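Side-chain contact in glycosyl hydrolase (Bacteroides ovatus, PDB 3QC2), which is a glycosyl hydrolase-like protein of the beta-fructosidase clan, probably folded as a five-bladed beta-propeller: residues D13-G18 and T300-P305. Sequence-based numbering, arbitrary orientation.
Sequences DWAFGG and TRLDEP
Trp14 reaches from an N-terminal loop to Thr300 and Leu302, where strand 298-301, which ends one side of its sheet within the chain, runs out into a turn of what is probably the five-bladed beta-propeller expected for this family. The contact buries 178 Å² in all and is apolar: no hydrogen bond crosses it, and Trp14 alone contributes 71 Å². Thr300 CG2 lies beside the NE1-CE2-CZ2 side of the indole, 3.7 Å from Trp14 CZ2 and 3.9 Å from Trp14 NE1, while Leu302 CD2 meets CZ2 at 3.9 Å; both methyl groups approach the ring obliquely. Thr300 offers its methyl because OG1 stands anti to the backbone N (chi1 -177°), which leaves CG2 between N and the carbonyl carbon and facing the indole. The Leu302 and Trp14 side chains run antiparallel past one another. In Leu302, CD1 continues the chain anti to CA (chi2 177°), and the other branch, CD2, turns to the indole, 4.0 Å from Trp14 CH2. The same methyl meets Ala15 CB at 4.3 Å. Trp14 and Ala15 also touch strand 283-290, through Leu289 and Gln287, and these two residues share backbone hydrogen bonds with Thr300 and Leu302 respectively. Trp14 also touches Val262 of strand 260-268, so its side chain packs over neighbouring strands of this sheet. Within the loop, Ala15 CB stands 3.9 Å off one face of the Trp14 ring, nearer its periphery than its centre.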
ATOM      1  N   ASP A  13      15.593  12.262 -12.869  1.00 31.36           N
ATOM      2  CA  ASP A  13      15.759  13.170 -11.700  1.00 31.53           C
ATOM      3  C   ASP A  13      14.492  13.439 -10.859  1.00 30.19           C
ATOM      4  O   ASP A  13      14.594  13.994  -9.768  1.00 30.46           O
ATOM      5  CB  ASP A  13      16.423  14.508 -12.122  1.00 32.99           C
ATOM      6  CG  ASP A  13      15.554  15.339 -13.090  1.00 35.05           C
ATOM      7  OD1 ASP A  13      14.376  14.963 -13.348  1.00 36.71           O
ATOM      8  OD2 ASP A  13      16.063  16.374 -13.599  1.00 38.63           O
ATOM      9  N   TRP A  14      13.320  13.049 -11.358  1.00 28.75           N
ATOM     10  CA  TRP A  14      12.050  13.242 -10.594  1.00 27.74           C
ATOM     11  C   TRP A  14      11.687  12.056  -9.673  1.00 26.44           C
ATOM     12  O   TRP A  14      10.932  12.215  -8.722  1.00 25.74           O
ATOM     13  CB  TRP A  14      10.879  13.532 -11.548  1.00 27.50           C
ATOM     14  CG  TRP A  14      10.639  12.458 -12.576  1.00 26.93           C
ATOM     15  CD1 TRP A  14      11.076  12.451 -13.877  1.00 27.48           C
ATOM     16  CD2 TRP A  14       9.907  11.244 -12.394  1.00 25.08           C
ATOM     17  NE1 TRP A  14      10.657  11.301 -14.510  1.00 26.51           N
ATOM     18  CE2 TRP A  14       9.939  10.545 -13.621  1.00 25.49           C
ATOM     19  CE3 TRP A  14       9.220  10.680 -11.320  1.00 24.01           C
ATOM     20  CZ2 TRP A  14       9.315   9.316 -13.793  1.00 24.85           C
ATOM     21  CZ3 TRP A  14       8.609   9.462 -11.492  1.00 23.93           C
ATOM     22  CH2 TRP A  14       8.659   8.790 -12.717  1.00 23.91           C
ATOM     23  N   ALA A  15      12.230  10.878  -9.968  1.00 25.95           N
ATOM     24  CA  ALA A  15      11.910   9.655  -9.215  1.00 25.11           C
ATOM     25  C   ALA A  15      12.670   9.520  -7.887  1.00 25.14           C
ATOM     26  O   ALA A  15      13.728  10.087  -7.713  1.00 25.77           O
ATOM     27  CB  ALA A  15      12.176   8.415 -10.099  1.00 24.67           C
ATOM     28  N   PHE A  16      12.081   8.758  -6.960  1.00 24.62           N
ATOM     29  CA  PHE A  16      12.702   8.442  -5.673  1.00 24.67           C
ATOM     30  C   PHE A  16      13.551   7.202  -5.871  1.00 24.38           C
ATOM     31  O   PHE A  16      13.127   6.259  -6.561  1.00 24.27           O
ATOM     32  CB  PHE A  16      11.636   8.123  -4.600  1.00 24.21           C
ATOM     33  CG  PHE A  16      10.836   9.319  -4.146  1.00 25.04           C
ATOM     34  CD1 PHE A  16       9.802   9.824  -4.928  1.00 25.46           C
ATOM     35  CD2 PHE A  16      11.099   9.925  -2.920  1.00 25.88           C
ATOM     36  CE1 PHE A  16       9.056  10.927  -4.504  1.00 25.80           C
ATOM     37  CE2 PHE A  16      10.353  11.023  -2.491  1.00 26.38           C
ATOM     38  CZ  PHE A  16       9.332  11.522  -3.284  1.00 26.39           C
ATOM     39  N   GLY A  17      14.734   7.179  -5.273  1.00 24.39           N
ATOM     40  CA  GLY A  17      15.600   6.007  -5.359  1.00 24.19           C
ATOM     41  C   GLY A  17      17.069   6.324  -5.539  1.00 24.69           C
ATOM     42  O   GLY A  17      17.427   7.447  -5.859  1.00 24.94           O
ATOM     43  N   GLY A  18      17.931   5.324  -5.363  1.00 24.91           N
ATOM     44  CA  GLY A  18      17.522   3.944  -5.038  1.00 24.39           C
ATOM     45  C   GLY A  18      17.256   3.689  -3.555  1.00 24.16           C
ATOM     46  O   GLY A  18      17.761   4.395  -2.694  1.00 24.15           O
ATOM     47  N   THR A 300       4.498  10.690 -17.229  1.00 21.59           N
ATOM     48  CA  THR A 300       5.324   9.544 -17.610  1.00 21.01           C
ATOM     49  C   THR A 300       5.401   8.525 -16.507  1.00 20.38           C
ATOM     50  O   THR A 300       4.910   8.758 -15.408  1.00 20.31           O
ATOM     51  CB  THR A 300       6.768  10.006 -17.935  1.00 21.67           C
ATOM     52  OG1 THR A 300       7.568   8.891 -18.373  1.00 20.34           O
ATOM     53  CG2 THR A 300       7.418  10.683 -16.678  1.00 21.37           C
ATOM     54  N   ARG A 301       5.986   7.370 -16.821  1.00 19.98           N
ATOM     55  CA  ARG A 301       6.266   6.325 -15.826  1.00 19.57           C
ATOM     56  C   ARG A 301       7.601   5.681 -16.163  1.00 19.80           C
ATOM     57  O   ARG A 301       8.105   5.835 -17.282  1.00 20.09           O
ATOM     58  CB  ARG A 301       5.163   5.261 -15.748  1.00 19.19           C
ATOM     59  CG  ARG A 301       4.822   4.582 -17.068  1.00 19.43           C
ATOM     60  CD  ARG A 301       3.800   3.462 -16.871  1.00 18.89           C
ATOM     61  NE  ARG A 301       2.909   3.346 -18.025  1.00 19.59           N
ATOM     62  CZ  ARG A 301       1.889   2.490 -18.126  1.00 19.18           C
ATOM     63  NH1 ARG A 301       1.637   1.608 -17.168  1.00 19.37           N
ATOM     64  NH2 ARG A 301       1.132   2.507 -19.204  1.00 19.54           N
ATOM     65  N   LEU A 302       8.175   4.972 -15.189  1.00 19.62           N
ATOM     66  CA  LEU A 302       9.433   4.299 -15.381  1.00 20.07           C
ATOM     67  C   LEU A 302       9.195   3.094 -16.283  1.00 20.14           C
ATOM     68  O   LEU A 302       8.211   2.380 -16.119  1.00 20.12           O
ATOM     69  CB  LEU A 302      10.023   3.839 -14.046  1.00 19.68           C
ATOM     70  CG  LEU A 302      10.310   4.907 -12.993  1.00 20.39           C
ATOM     71  CD1 LEU A 302      10.804   4.262 -11.728  1.00 20.41           C
ATOM     72  CD2 LEU A 302      11.327   5.952 -13.499  1.00 21.01           C
ATOM     73  N   ASP A 303      10.077   2.899 -17.245  1.00 20.55           N
ATOM     74  CA  ASP A 303       9.994   1.766 -18.166  1.00 21.00           C
ATOM     75  C   ASP A 303      10.501   0.465 -17.535  1.00 20.80           C
ATOM     76  O   ASP A 303      10.196  -0.605 -18.011  1.00 21.16           O
ATOM     77  CB  ASP A 303      10.779   2.074 -19.455  1.00 21.77           C
ATOM     78  CG  ASP A 303      10.130   3.183 -20.285  1.00 23.17           C
ATOM     79  OD1 ASP A 303       8.885   3.443 -20.118  1.00 23.63           O
ATOM     80  OD2 ASP A 303      10.845   3.797 -21.100  1.00 26.00           O
ATOM     81  N   GLU A 304      11.282   0.588 -16.466  1.00 20.79           N
ATOM     82  CA  GLU A 304      11.837  -0.554 -15.738  1.00 20.79           C
ATOM     83  C   GLU A 304      11.476  -0.376 -14.265  1.00 20.18           C
ATOM     84  O   GLU A 304      11.448   0.732 -13.785  1.00 20.14           O
ATOM     85  CB  GLU A 304      13.362  -0.569 -15.875  1.00 21.22           C
ATOM     86  CG  GLU A 304      13.872  -0.584 -17.306  1.00 22.58           C
ATOM     87  CD  GLU A 304      13.584  -1.895 -18.027  1.00 24.26           C
ATOM     88  OE1 GLU A 304      13.189  -2.876 -17.365  1.00 25.01           O
ATOM     89  OE2 GLU A 304      13.764  -1.946 -19.260  1.00 26.38           O
ATOM     90  N   PRO A 305      11.207  -1.472 -13.551  1.00 19.88           N
ATOM     91  CA  PRO A 305      10.900  -1.318 -12.144  1.00 19.64           C
ATOM     92  C   PRO A 305      12.151  -0.826 -11.379  1.00 19.96           C
ATOM     93  O   PRO A 305      13.273  -1.207 -11.720  1.00 20.16           O
ATOM     94  CB  PRO A 305      10.499  -2.727 -11.722  1.00 19.50           C
ATOM     95  CG  PRO A 305      11.243  -3.604 -12.629  1.00 20.01           C
ATOM     96  CD  PRO A 305      11.303  -2.886 -13.939  1.00 20.12           C
TER